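Local coordinates for Lmo0181 protein (Listeria monocytogenes serovar 1/2a, PDB 5F7V) that binds the cyclic alpha-glucan cycloalternan and probably presents it, as a membrane-attached lipoprotein, to an ABC transporter for uptake, at residues 89-94 and 296-301; 99-104 and 303-308; 161-166 and 244-249; 235-240 and 255-260. One frame throughout, in Å; residues are numbered along the deposited sequence. Where two conformers were deposited one is given.

Contact 1. Residues 89-94 and 296-301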
loop_
_atom_site.group_PDB
_atom_site.type_symbol
_atom_site.label_atom_id
_atom_site.label_comp_id
_atom_site.label_asym_id
_atom_site.label_seq_id
_atom_site.Cartn_x
_atom_site.Cartn_y
_atom_site.Cartn_z
ATOM N N ALA A 89 7.190 15.949 -14.865
ATOM C CA ALA A 89 8.160 16.024 -15.944
ATOM C C ALA A 89 8.364 14.638 -16.579
ATOM O O ALA A 89 8.541 13.642 -15.894
ATOM C CB ALA A 89 9.492 16.551 -15.440
ATOM N N ASP A 90 8.381 14.593 -17.907
ATOM C CA ASP A 90 8.803 13.394 -18.629
ATOM C C ASP A 90 10.271 13.134 -18.303
ATOM O O ASP A 90 11.112 14.013 -18.483
ATOM C CB ASP A 90 8.614 13.700 -20.127
ATOM C CG ASP A 90 9.057 12.594 -21.041
ATOM O OD1 ASP A 90 9.445 11.501 -20.598
ATOM O OD2 ASP A 90 8.970 12.863 -22.271
ATOM N N LEU A 91 10.578 11.949 -17.808
ATOM C CA LEU A 91 11.949 11.655 -17.399
ATOM C C LEU A 91 12.759 10.941 -18.469
ATOM O O LEU A 91 13.894 10.566 -18.191
ATOM C CB LEU A 91 11.900 10.830 -16.117
ATOM C CG LEU A 91 11.279 11.512 -14.892
ATOM C CD1 LEU A 91 11.427 10.631 -13.660
ATOM C CD2 LEU A 91 11.763 12.920 -14.600
ATOM N N THR A 92 12.208 10.789 -19.669
ATOM C CA THR A 92 12.858 10.038 -20.756
ATOM C C THR A 92 14.290 10.490 -20.984
ATOM O O THR A 92 15.188 9.647 -21.043
ATOM C CB THR A 92 12.064 10.177 -22.065
ATOM O OG1 THR A 92 10.766 9.637 -21.838
ATOM C CG2 THR A 92 12.718 9.423 -23.230
ATOM N N SER A 93 14.515 11.791 -21.137
ATOM C CA SER A 93 15.864 12.296 -21.416
ATOM C C SER A 93 16.830 12.083 -20.257
ATOM O O SER A 93 17.998 11.716 -20.452
ATOM C CB SER A 93 15.832 13.767 -21.854
ATOM O OG SER A 93 15.342 14.616 -20.831
ATOM N N TYR A 94 16.302 12.307 -19.052
ATOM C CA TYR A 94 17.082 12.243 -17.829
ATOM C C TYR A 94 17.569 10.811 -17.693
ATOM O O TYR A 94 18.732 10.555 -17.374
ATOM C CB TYR A 94 16.246 12.645 -16.601
ATOM C CG TYR A 94 15.875 14.088 -16.676
ATOM C CD1 TYR A 94 16.726 15.074 -16.211
ATOM C CD2 TYR A 94 14.709 14.506 -17.308
ATOM C CE1 TYR A 94 16.420 16.425 -16.354
ATOM C CE2 TYR A 94 14.367 15.835 -17.420
ATOM C CZ TYR A 94 15.226 16.800 -16.943
ATOM O OH TYR A 94 14.933 18.132 -17.070
ATOM N N ALA A 296 18.696 18.344 -10.622
ATOM C CA ALA A 296 18.958 18.007 -9.224
ATOM C C ALA A 296 17.861 17.121 -8.641
ATOM O O ALA A 296 18.126 16.183 -7.906
ATOM C CB ALA A 296 19.093 19.270 -8.396
ATOM N N ALA A 297 16.601 17.404 -8.950
ATOM C CA ALA A 297 15.462 16.597 -8.471
ATOM C C ALA A 297 15.531 15.193 -9.028
ATOM O O ALA A 297 15.312 14.227 -8.301
ATOM C CB ALA A 297 14.168 17.293 -8.824
ATOM N N PHE A 298 15.860 15.079 -10.315
ATOM C CA PHE A 298 16.070 13.795 -10.922
ATOM C C PHE A 298 17.196 13.013 -10.282
ATOM O O PHE A 298 17.078 11.804 -10.059
ATOM C CB PHE A 298 16.304 13.914 -12.435
ATOM C CG PHE A 298 16.584 12.580 -13.045
ATOM C CD1 PHE A 298 15.542 11.681 -13.252
ATOM C CD2 PHE A 298 17.876 12.170 -13.286
ATOM C CE1 PHE A 298 15.809 10.407 -13.736
ATOM C CE2 PHE A 298 18.125 10.913 -13.790
ATOM C CZ PHE A 298 17.086 10.029 -14.037
ATOM N N LYS A 299 18.289 13.696 -9.945
ATOM C CA LYS A 299 19.403 12.977 -9.313
ATOM C C LYS A 299 18.958 12.398 -7.967
ATOM O O LYS A 299 19.322 11.281 -7.598
ATOM C CB LYS A 299 20.599 13.877 -9.103
ATOM C CG LYS A 299 21.374 14.136 -10.375
ATOM C CD LYS A 299 22.498 15.095 -10.036
ATOM C CE LYS A 299 23.285 15.483 -11.234
ATOM N NZ LYS A 299 23.844 14.288 -11.893
ATOM N N PHE A 300 18.177 13.157 -7.215
ATOM C CA PHE A 300 17.657 12.642 -5.960
ATOM C C PHE A 300 16.680 11.480 -6.217
ATOM O O PHE A 300 16.771 10.438 -5.531
ATOM C CB PHE A 300 16.957 13.759 -5.186
ATOM C CG PHE A 300 16.374 13.271 -3.885
ATOM C CD1 PHE A 300 17.225 12.859 -2.873
ATOM C CD2 PHE A 300 14.997 13.116 -3.719
ATOM C CE1 PHE A 300 16.705 12.366 -1.680
ATOM C CE2 PHE A 300 14.489 12.654 -2.536
ATOM C CZ PHE A 300 15.332 12.265 -1.524
ATOM N N ALA A 301 15.756 11.604 -7.175
ATOM C CA ALA A 301 14.862 10.507 -7.509
ATOM C C ALA A 301 15.593 9.252 -7.918
ATOM O O ALA A 301 15.217 8.133 -7.531
ATOM C CB ALA A 301 13.860 10.932 -8.591
#

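Contact 2. Residues 99-104 and 303-308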
loop_
_atom_site.group_PDB
_atom_site.type_symbol
_atom_site.label_atom_id
_atom_site.label_comp_id
_atom_site.label_asym_id
_atom_site.label_seq_id
_atom_site.Cartn_x
_atom_site.Cartn_y
_atom_site.Cartn_z
ATOM N N LYS A 99 23.751 7.335 -17.427
ATOM C CA LYS A 99 24.338 6.295 -18.272
ATOM C C LYS A 99 24.464 4.929 -17.640
ATOM O O LYS A 99 24.370 3.905 -18.314
ATOM C CB LYS A 99 25.753 6.678 -18.708
ATOM C CG LYS A 99 25.933 7.953 -19.501
ATOM C CD LYS A 99 24.864 8.174 -20.560
ATOM C CE LYS A 99 24.731 7.094 -21.622
ATOM N NZ LYS A 99 23.600 7.528 -22.509
ATOM N N ASP A 100 24.701 4.960 -16.342
ATOM C CA ASP A 100 24.853 3.743 -15.570
ATOM C C ASP A 100 23.536 3.203 -15.021
ATOM O O ASP A 100 23.536 2.028 -14.637
ATOM C CB ASP A 100 25.768 4.001 -14.381
ATOM C CG ASP A 100 25.178 5.025 -13.445
ATOM O OD1 ASP A 100 25.013 6.158 -13.961
ATOM O OD2 ASP A 100 24.883 4.704 -12.275
ATOM N N PHE A 101 22.448 3.992 -14.914
ATOM C CA PHE A 101 21.147 3.503 -14.406
ATOM C C PHE A 101 20.670 2.403 -15.335
ATOM O O PHE A 101 20.655 2.563 -16.557
ATOM C CB PHE A 101 20.097 4.647 -14.300
ATOM C CG PHE A 101 18.698 4.220 -13.927
ATOM C CD1 PHE A 101 18.362 3.856 -12.627
ATOM C CD2 PHE A 101 17.688 4.219 -14.876
ATOM C CE1 PHE A 101 17.080 3.477 -12.284
ATOM C CE2 PHE A 101 16.382 3.861 -14.540
ATOM C CZ PHE A 101 16.094 3.458 -13.253
ATOM N N ASP A 102 20.316 1.276 -14.730
ATOM C CA ASP A 102 19.976 0.069 -15.484
ATOM C C ASP A 102 18.632 -0.400 -14.926
ATOM O O ASP A 102 18.549 -1.109 -13.931
ATOM C CB ASP A 102 21.068 -1.005 -15.367
ATOM C CG ASP A 102 20.720 -2.284 -16.109
ATOM O OD1 ASP A 102 19.630 -2.393 -16.717
ATOM O OD2 ASP A 102 21.525 -3.228 -16.103
ATOM N N PRO A 103 17.523 -0.005 -15.566
ATOM C CA PRO A 103 16.243 -0.450 -15.001
ATOM C C PRO A 103 15.956 -1.960 -15.056
ATOM O O PRO A 103 15.049 -2.430 -14.377
ATOM C CB PRO A 103 15.222 0.411 -15.741
ATOM C CG PRO A 103 15.887 0.869 -16.955
ATOM C CD PRO A 103 17.366 0.914 -16.700
ATOM N N SER A 104 16.757 -2.729 -15.811
ATOM C CA SER A 104 16.600 -4.180 -15.831
ATOM C C SER A 104 16.964 -4.856 -14.512
ATOM O O SER A 104 16.623 -6.009 -14.304
ATOM C CB SER A 104 17.353 -4.855 -16.984
ATOM O OG SER A 104 18.750 -4.924 -16.770
ATOM N N PHE A 303 18.770 8.439 -7.173
ATOM C CA PHE A 303 19.415 7.931 -5.962
ATOM C C PHE A 303 18.451 7.072 -5.140
ATOM O O PHE A 303 18.745 5.953 -4.728
ATOM C CB PHE A 303 19.965 9.122 -5.128
ATOM C CG PHE A 303 20.502 8.748 -3.777
ATOM C CD1 PHE A 303 19.660 8.693 -2.673
ATOM C CD2 PHE A 303 21.853 8.468 -3.597
ATOM C CE1 PHE A 303 20.162 8.343 -1.419
ATOM C CE2 PHE A 303 22.333 8.135 -2.328
ATOM C CZ PHE A 303 21.487 8.080 -1.244
ATOM N N MET A 304 17.278 7.600 -4.873
ATOM C CA MET A 304 16.304 6.901 -4.060
ATOM C C MET A 304 15.904 5.635 -4.786
ATOM O O MET A 304 15.649 4.636 -4.123
ATOM C CB MET A 304 15.091 7.788 -3.810
ATOM C CG MET A 304 15.359 8.916 -2.855
ATOM S SD MET A 304 15.672 8.433 -1.166
ATOM C CE MET A 304 13.981 8.195 -0.561
ATOM N N SER A 305 15.889 5.599 -6.112
ATOM C CA SER A 305 15.439 4.442 -6.847
ATOM C C SER A 305 16.451 3.302 -6.824
ATOM O O SER A 305 16.096 2.133 -6.558
ATOM C CB SER A 305 15.144 4.851 -8.296
ATOM O OG SER A 305 14.651 3.755 -9.026
ATOM N N ALA A 306 17.702 3.651 -7.086
ATOM C CA ALA A 306 18.699 2.665 -7.482
ATOM C C ALA A 306 20.019 2.739 -6.745
ATOM O O ALA A 306 20.835 1.837 -6.905
ATOM C CB ALA A 306 18.910 2.739 -8.993
ATOM N N ASN A 307 20.277 3.751 -5.930
ATOM C CA ASN A 307 21.556 3.786 -5.223
ATOM C C ASN A 307 21.665 2.645 -4.209
ATOM O O ASN A 307 20.741 2.405 -3.441
ATOM C CB ASN A 307 21.697 5.158 -4.562
ATOM C CG ASN A 307 22.995 5.277 -3.825
ATOM O OD1 ASN A 307 23.119 4.811 -2.681
ATOM N ND2 ASN A 307 23.955 5.921 -4.459
ATOM N N GLU A 308 22.799 1.956 -4.196
ATOM C CA GLU A 308 22.960 0.766 -3.343
ATOM C C GLU A 308 23.004 1.103 -1.862
ATOM O O GLU A 308 22.497 0.356 -1.033
ATOM C CB GLU A 308 24.206 0.004 -3.733
ATOM C CG GLU A 308 24.039 -0.779 -5.019
ATOM C CD GLU A 308 24.872 -2.055 -4.994
ATOM O OE1 GLU A 308 25.762 -2.236 -5.837
ATOM O OE2 GLU A 308 24.659 -2.900 -4.097
#

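Contact 3. Residues 161-166 and 244-249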
loop_
_atom_site.group_PDB
_atom_site.type_symbol
_atom_site.label_atom_id
_atom_site.label_comp_id
_atom_site.label_asym_id
_atom_site.label_seq_id
_atom_site.Cartn_x
_atom_site.Cartn_y
_atom_site.Cartn_z
ATOM N N LYS A 161 -13.174 -16.654 14.965
ATOM C CA LYS A 161 -14.248 -16.869 15.912
ATOM C C LYS A 161 -13.714 -17.457 17.215
ATOM O O LYS A 161 -14.071 -16.988 18.316
ATOM C CB LYS A 161 -15.343 -17.755 15.280
ATOM C CG LYS A 161 -16.162 -17.037 14.212
ATOM C CD LYS A 161 -17.024 -17.990 13.375
ATOM C CE LYS A 161 -17.657 -17.241 12.231
ATOM N NZ LYS A 161 -18.435 -18.181 11.375
ATOM N N LYS A 162 -12.833 -18.445 17.162
ATOM C CA LYS A 162 -12.289 -19.033 18.374
ATOM C C LYS A 162 -11.349 -18.092 19.119
ATOM O O LYS A 162 -11.247 -18.200 20.319
ATOM C CB LYS A 162 -11.530 -20.316 18.029
ATOM C CG LYS A 162 -12.479 -21.392 17.527
ATOM C CD LYS A 162 -11.810 -22.754 17.319
ATOM C CE LYS A 162 -10.867 -22.773 16.140
ATOM N NZ LYS A 162 -10.202 -24.085 15.923
ATOM N N LEU A 163 -10.789 -17.102 18.434
ATOM C CA LEU A 163 -9.862 -16.162 19.040
ATOM C C LEU A 163 -10.546 -14.916 19.556
ATOM O O LEU A 163 -9.887 -14.109 20.205
ATOM C CB LEU A 163 -8.755 -15.785 18.050
ATOM C CG LEU A 163 -7.753 -16.916 17.778
ATOM C CD1 LEU A 163 -7.074 -16.773 16.417
ATOM C CD2 LEU A 163 -6.785 -17.118 18.899
ATOM N N THR A 164 -11.819 -14.739 19.276
ATOM C CA THR A 164 -12.546 -13.567 19.819
ATOM C C THR A 164 -12.962 -13.834 21.242
ATOM O O THR A 164 -13.525 -14.880 21.536
ATOM C CB THR A 164 -13.746 -13.285 18.908
ATOM O OG1 THR A 164 -13.238 -12.963 17.598
ATOM C CG2 THR A 164 -14.542 -12.107 19.451
ATOM N N ASP A 165 -12.669 -12.876 22.120
ATOM C CA ASP A 165 -12.987 -12.969 23.547
ATOM C C ASP A 165 -13.574 -11.626 23.934
ATOM O O ASP A 165 -12.858 -10.683 24.298
ATOM C CB ASP A 165 -11.721 -13.310 24.321
ATOM C CG ASP A 165 -11.964 -13.465 25.799
ATOM O OD1 ASP A 165 -13.127 -13.395 26.295
ATOM O OD2 ASP A 165 -10.927 -13.674 26.473
ATOM N N ALA A 166 -14.875 -11.529 23.716
ATOM C CA ALA A 166 -15.556 -10.234 23.779
ATOM C C ALA A 166 -15.400 -9.548 25.124
ATOM O O ALA A 166 -15.143 -8.355 25.153
ATOM C CB ALA A 166 -17.034 -10.368 23.424
ATOM N N GLN A 244 -5.038 -6.684 21.305
ATOM C CA GLN A 244 -6.484 -6.857 21.163
ATOM C C GLN A 244 -6.900 -7.486 19.819
ATOM O O GLN A 244 -8.108 -7.592 19.586
ATOM C CB GLN A 244 -7.202 -5.522 21.305
ATOM C CG GLN A 244 -7.100 -4.918 22.697
ATOM C CD GLN A 244 -7.848 -3.614 22.741
ATOM O OE1 GLN A 244 -7.232 -2.528 22.685
ATOM N NE2 GLN A 244 -9.145 -3.710 22.776
ATOM N N ILE A 245 -5.979 -7.821 18.906
ATOM C CA ILE A 245 -6.317 -8.371 17.591
ATOM C C ILE A 245 -5.421 -9.580 17.305
ATOM O O ILE A 245 -4.202 -9.460 17.262
ATOM C CB ILE A 245 -6.204 -7.282 16.509
ATOM C CG1 ILE A 245 -7.178 -6.120 16.726
ATOM C CG2 ILE A 245 -6.363 -7.905 15.131
ATOM C CD1 ILE A 245 -7.070 -4.944 15.788
ATOM N N ALA A 246 -6.013 -10.745 17.080
ATOM C CA ALA A 246 -5.192 -11.916 16.802
ATOM C C ALA A 246 -4.608 -11.943 15.400
ATOM O O ALA A 246 -3.474 -12.395 15.236
ATOM C CB ALA A 246 -5.996 -13.184 17.050
ATOM N N MET A 247 -5.342 -11.452 14.398
ATOM C CA MET A 247 -4.909 -11.474 12.976
ATOM C C MET A 247 -5.201 -10.098 12.396
ATOM O O MET A 247 -6.324 -9.625 12.461
ATOM C CB MET A 247 -5.641 -12.527 12.141
ATOM C CG MET A 247 -5.274 -13.943 12.479
ATOM S SD MET A 247 -6.228 -15.152 11.570
ATOM C CE MET A 247 -7.784 -15.219 12.480
ATOM N N LEU A 248 -4.183 -9.463 11.826
ATOM C CA LEU A 248 -4.318 -8.130 11.252
ATOM C C LEU A 248 -3.870 -8.184 9.792
ATOM O O LEU A 248 -2.714 -8.529 9.523
ATOM C CB LEU A 248 -3.476 -7.138 12.033
ATOM C CG LEU A 248 -3.469 -5.710 11.518
ATOM C CD1 LEU A 248 -4.830 -5.076 11.633
ATOM C CD2 LEU A 248 -2.445 -4.924 12.313
ATOM N N HIS A 249 -4.749 -7.783 8.876
ATOM C CA HIS A 249 -4.381 -7.747 7.441
ATOM C C HIS A 249 -3.852 -6.355 7.124
ATOM O O HIS A 249 -4.607 -5.387 7.064
ATOM C CB HIS A 249 -5.626 -8.050 6.590
ATOM C CG HIS A 249 -6.117 -9.438 6.785
ATOM N ND1 HIS A 249 -5.955 -10.413 5.840
ATOM C CD2 HIS A 249 -6.745 -10.023 7.826
ATOM C CE1 HIS A 249 -6.473 -11.543 6.277
ATOM N NE2 HIS A 249 -6.951 -11.337 7.487
#

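Contact 4. Residues 235-240 and 255-260. With GLC (alpha-D-glucopyranose), chain B.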
loop_
_atom_site.group_PDB
_atom_site.type_symbol
_atom_site.label_atom_id
_atom_site.label_comp_id
_atom_site.label_asym_id
_atom_site.label_seq_id
_atom_site.Cartn_x
_atom_site.Cartn_y
_atom_site.Cartn_z
ATOM N N LEU A 235 -6.486 3.434 15.287
ATOM C CA LEU A 235 -6.263 2.653 14.080
ATOM C C LEU A 235 -6.108 1.207 14.476
ATOM O O LEU A 235 -5.723 0.884 15.598
ATOM C CB LEU A 235 -5.018 3.162 13.355
ATOM C CG LEU A 235 -5.161 4.570 12.762
ATOM C CD1 LEU A 235 -3.791 5.029 12.255
ATOM C CD2 LEU A 235 -6.222 4.684 11.678
ATOM N N PRO A 236 -6.405 0.271 13.553
ATOM C CA PRO A 236 -6.282 -1.128 13.906
ATOM C C PRO A 236 -4.913 -1.555 14.412
ATOM O O PRO A 236 -4.794 -2.382 15.317
ATOM C CB PRO A 236 -6.703 -1.874 12.639
ATOM C CG PRO A 236 -7.317 -0.878 11.765
ATOM C CD PRO A 236 -6.953 0.501 12.201
ATOM N N GLU A 237 -3.848 -0.999 13.840
ATOM C CA GLU A 237 -2.510 -1.354 14.307
ATOM C C GLU A 237 -2.296 -0.951 15.781
ATOM O O GLU A 237 -1.523 -1.587 16.491
ATOM C CB GLU A 237 -1.445 -0.733 13.405
ATOM C CG GLU A 237 -1.535 0.745 13.236
ATOM C CD GLU A 237 -2.377 1.170 12.022
ATOM O OE1 GLU A 237 -3.326 0.493 11.507
ATOM O OE2 GLU A 237 -2.020 2.281 11.526
ATOM N N ASP A 238 -3.022 0.055 16.269
ATOM C CA ASP A 238 -2.919 0.433 17.688
ATOM C C ASP A 238 -3.562 -0.636 18.569
ATOM O O ASP A 238 -3.012 -1.069 19.589
ATOM C CB ASP A 238 -3.602 1.769 17.985
ATOM C CG ASP A 238 -3.180 2.897 17.078
ATOM O OD1 ASP A 238 -1.999 2.912 16.704
ATOM O OD2 ASP A 238 -4.005 3.783 16.766
ATOM N N LEU A 239 -4.732 -1.117 18.147
ATOM C CA LEU A 239 -5.358 -2.247 18.876
ATOM C C LEU A 239 -4.488 -3.497 18.834
ATOM O O LEU A 239 -4.311 -4.259 19.783
ATOM C CB LEU A 239 -6.753 -2.537 18.364
ATOM C CG LEU A 239 -7.877 -1.648 18.925
ATOM C CD1 LEU A 239 -7.718 -0.168 18.615
ATOM C CD2 LEU A 239 -9.244 -2.187 18.493
ATOM N N PHE A 240 -3.886 -3.734 17.673
ATOM C CA PHE A 240 -2.942 -4.868 17.557
ATOM C C PHE A 240 -1.762 -4.755 18.520
ATOM O O PHE A 240 -1.431 -5.721 19.231
ATOM C CB PHE A 240 -2.465 -5.012 16.100
ATOM C CG PHE A 240 -1.570 -6.210 15.862
ATOM C CD1 PHE A 240 -2.136 -7.476 15.734
ATOM C CD2 PHE A 240 -0.183 -6.095 15.795
ATOM C CE1 PHE A 240 -1.353 -8.578 15.518
ATOM C CE2 PHE A 240 0.601 -7.234 15.573
ATOM C CZ PHE A 240 0.010 -8.456 15.430
ATOM N N PHE A 255 6.014 -3.382 9.642
ATOM C CA PHE A 255 6.961 -4.222 10.355
ATOM C C PHE A 255 7.844 -3.400 11.296
ATOM O O PHE A 255 8.106 -3.865 12.400
ATOM C CB PHE A 255 7.884 -4.948 9.380
ATOM C CG PHE A 255 7.279 -6.131 8.669
ATOM C CD1 PHE A 255 5.933 -6.498 8.789
ATOM C CD2 PHE A 255 8.085 -6.847 7.779
ATOM C CE1 PHE A 255 5.434 -7.569 8.074
ATOM C CE2 PHE A 255 7.597 -7.913 7.083
ATOM C CZ PHE A 255 6.262 -8.258 7.220
ATOM N N ASP A 256 8.278 -2.196 10.922
ATOM C CA ASP A 256 9.084 -1.387 11.838
ATOM C C ASP A 256 8.289 -1.042 13.112
ATOM O O ASP A 256 8.831 -1.220 14.203
ATOM C CB ASP A 256 9.593 -0.108 11.158
ATOM C CG ASP A 256 10.468 0.719 12.069
ATOM O OD1 ASP A 256 11.632 0.326 12.239
ATOM O OD2 ASP A 256 9.981 1.721 12.653
ATOM N N MET A 257 7.042 -0.585 12.987
ATOM C CA MET A 257 6.190 -0.279 14.145
ATOM C C MET A 257 6.137 -1.449 15.118
ATOM O O MET A 257 6.215 -1.283 16.341
ATOM C CB MET A 257 4.761 0.023 13.653
ATOM C CG MET A 257 3.725 0.411 14.689
ATOM S SD MET A 257 2.254 0.989 13.836
ATOM C CE MET A 257 2.724 2.613 13.257
ATOM N N PHE A 258 6.007 -2.645 14.556
ATOM C CA PHE A 258 5.711 -3.832 15.334
ATOM C C PHE A 258 6.957 -4.478 15.908
ATOM O O PHE A 258 6.832 -5.440 16.648
ATOM C CB PHE A 258 4.897 -4.836 14.518
ATOM C CG PHE A 258 3.505 -4.369 14.140
ATOM C CD1 PHE A 258 2.821 -3.344 14.797
ATOM C CD2 PHE A 258 2.872 -4.976 13.099
ATOM C CE1 PHE A 258 1.547 -2.957 14.422
ATOM C CE2 PHE A 258 1.593 -4.583 12.693
ATOM C CZ PHE A 258 0.926 -3.573 13.356
ATOM N N GLN A 259 8.156 -3.964 15.640
ATOM C CA GLN A 259 9.362 -4.582 16.206
ATOM C C GLN A 259 9.274 -4.655 17.716
ATOM O O GLN A 259 9.776 -5.607 18.302
ATOM C CB GLN A 259 10.653 -3.842 15.818
ATOM C CG GLN A 259 10.930 -3.841 14.310
ATOM C CD GLN A 259 11.195 -5.240 13.781
ATOM O OE1 GLN A 259 12.195 -5.838 14.124
ATOM N NE2 GLN A 259 10.280 -5.788 13.007
ATOM N N ASP A 260 8.667 -3.672 18.368
ATOM C CA ASP A 260 8.590 -3.693 19.831
ATOM C C ASP A 260 7.184 -4.016 20.309
ATOM O O ASP A 260 6.822 -3.709 21.452
ATOM C CB ASP A 260 9.136 -2.416 20.474
ATOM C CG ASP A 260 8.394 -1.180 20.074
ATOM O OD1 ASP A 260 7.409 -1.246 19.313
ATOM O OD2 ASP A 260 8.817 -0.066 20.504
HETATM C C1 GLC B . -3.091 0.215 6.408
HETATM C C2 GLC B . -3.961 0.133 7.649
HETATM C C3 GLC B . -4.160 1.477 8.302
HETATM C C4 GLC B . -2.841 2.206 8.487
HETATM C C5 GLC B . -2.088 2.280 7.175
HETATM C C6 GLC B . -0.696 2.817 7.467
HETATM O O2 GLC B . -5.221 -0.486 7.361
HETATM O O3 GLC B . -4.908 1.437 9.506
HETATM O O4 GLC B . -3.051 3.497 9.047
HETATM O O5 GLC B . -1.883 0.961 6.670
HETATM O O6 GLC B . 0.120 2.936 6.296
#

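Contact 1. Residues 89-94 and 296-301
Phe298, on helix 294-306, pushes its ring against Tyr94 and Leu91 where helix 92-97 begins, in the N-terminal lobe of the two-lobed periplasmic-binding-protein fold. The contact is apolar, and the Phe298 ring is its centre. With CG anti to the backbone N (chi1 177°), the ring stands out from its helix and presents a face to the other segment. Tyr94 CB sits over the middle of that face as a CH-pi contact, 3.4 Å from the ring centroid. The Tyr94 ring itself leads off from this point, and the two side chains run past each other in opposite directions. The ring planes are inclined at 38° and the centroids lie 5.5 Å apart, an oblique pairing. Leu91, at the N-cap position, adds a looser touch through its CD2 branch, 4.2 Å from Phe298 CD1. Met123 of strand 119-135 packs on both Leu91 and Phe298, so helix and turn share one apolar patch with the sheet. Just before the N-cap, Asp90 shapes the turn: its OD1 takes the Thr92 hydroxyl OG1 on the syn lone pair at 2.6 Å, and receives Thr92 N from above the carboxylate plane at 3.0 Å, an Asx turn.

Contact 2. Residues 99-104 and 303-308
Phe101 and Ala306 make the apolar part of this small contact, which joins the loop after helix 92-97 to the C-terminal part of helix 294-306. The Ala306 methyl CB lies at the rim of the Phe101 ring, close to the ring plane, 3.8 Å from CE1 and equally near CD1. The Phe101 ring points away from its own backbone N (chi1 174°), which carries it across to the helix. The polar neighbour is Ser305, whose OG comes obliquely to Phe101 CE1 at 4.1 Å without bonding to it; that hydroxyl is hydrogen-bonded instead to the backbone oxygen of Val124. A third kind of interaction holds the loop itself in shape. Asp102 OD1 accepts both Ser104 N, at 3.0 Å, and Ser104 OG, at 2.7 Å, the two arriving from the same face of the carboxylate, and the first of these bonds makes an Asx turn. Pro103, inside that turn, brings its N over one face of the Phe101 ring, toward the rim. Around the pair, Tyr111 of helix 108-112 and Leu106 pack on Phe101, while Met123 of strand 119-135 touches both Phe101 and Ser305, so the Phe101 side chain sits between helix 294-306, helix 108-112 and strand 119-135.

Contact 3. Residues 161-166 and 244-249
Leu163 packs on Ala246 in the C-terminal lobe of the binding-protein fold, where helix 153-163 lies beside the corner that the chain turns at Ala246, in strand 245-251. The leucine can be followed outward atom by atom. Its CB, directed at the 244-249 segment, already lies 3.9 Å from Ala246 CB. CG, beside the backbone N and anti to the carbonyl carbon (chi1 -71°), stays alongside Ala246 CB at 4.2 Å. The branch CD1 completes the touch, 3.8 Å from Ala246 CB, so that the alanine methyl rests against the flank of the leucine from root to tip. At that tip CD1 also meets the next residue, Met247. Phe139 of helix 136-142 packs on Leu163, Ala246 and Met247 alike and makes the contact a three-way junction of two helices and a strand. The backbone of Ala246 is hydrogen-bonded to Asn135 and to Trp171, which ties the corner to the strands 119-135 and 171-174. Farther along the strand, His249 NE2 is hydrogen-bonded to Glu156 OE2 and links it to helix 153-163 a second time. The Met247 chain is extended as far as SD, then bends (chi3 -80°) to place its methyl CE 4.3 Å from Leu163 CD1.

Contact 4. Residues 235-240 and 255-260
Glu237 touches Phe258 through its CB and an alpha-glucose unit of the bound glycan through its carboxylate. The two oxygens divide the sugar between them: glucose O3 donates to Glu237 OE1 at 2.7 Å and the adjacent O4 to OE2 at 2.9 Å, a paired grip that probably fixes the rotation of the carboxylate. Leu235 CD1 and Pro236 CD lie against the same hydroxyls, and Trp253 NE1 gives the glucose a further hydrogen bond. In the next shell, Glu237 CG stands between its backbone N and carbonyl carbon (chi1 55°), and a bend at chi2 turns the acid away from the neighbouring helix to the sugar. Phe258 supports the root of this side chain, with CZ 3.7 Å from Glu237 CB, which lies at the ring edge. Over one face of the Phe258 ring, offset toward the rim, comes Phe240 CD2, 3.7 Å from Phe258 CZ; the planes meet at 47°, an oblique pair. Leu248 and Ile133 pack on both phenylalanines. At the helix start, Leu235 N donates to Asp238 OD2 at 2.9 Å. Leu235, Pro236 and Glu237 thus form part of the glycan pocket, as expected for the ligand cleft of an extracellular solute-binding protein.

From the N terminus, 89-94 and 99-104 meet helix 294-306 some 200 residues later, which closes contacts 1 and 2. These two cross along the chain; both use helix 294-306, with centres about 12 Å apart in the N-terminal lobe. Within these loops lie contacts 3 and 4, in the other lobe. There 161-166 waits for 244-249, and 235-240 for 255-260, so contacts 3 and 4 cross, while both nest inside the loops of contacts 1 and 2. Contacts 3 and 4 touch directly, through Ile245 packed on helix 236-241, so strand 245-251 joins the packing of helix 153-163 to helix 236-241, which bears glycan-pocket residues. Contacts 1 and 3 lie about 47 Å apart, centre to centre.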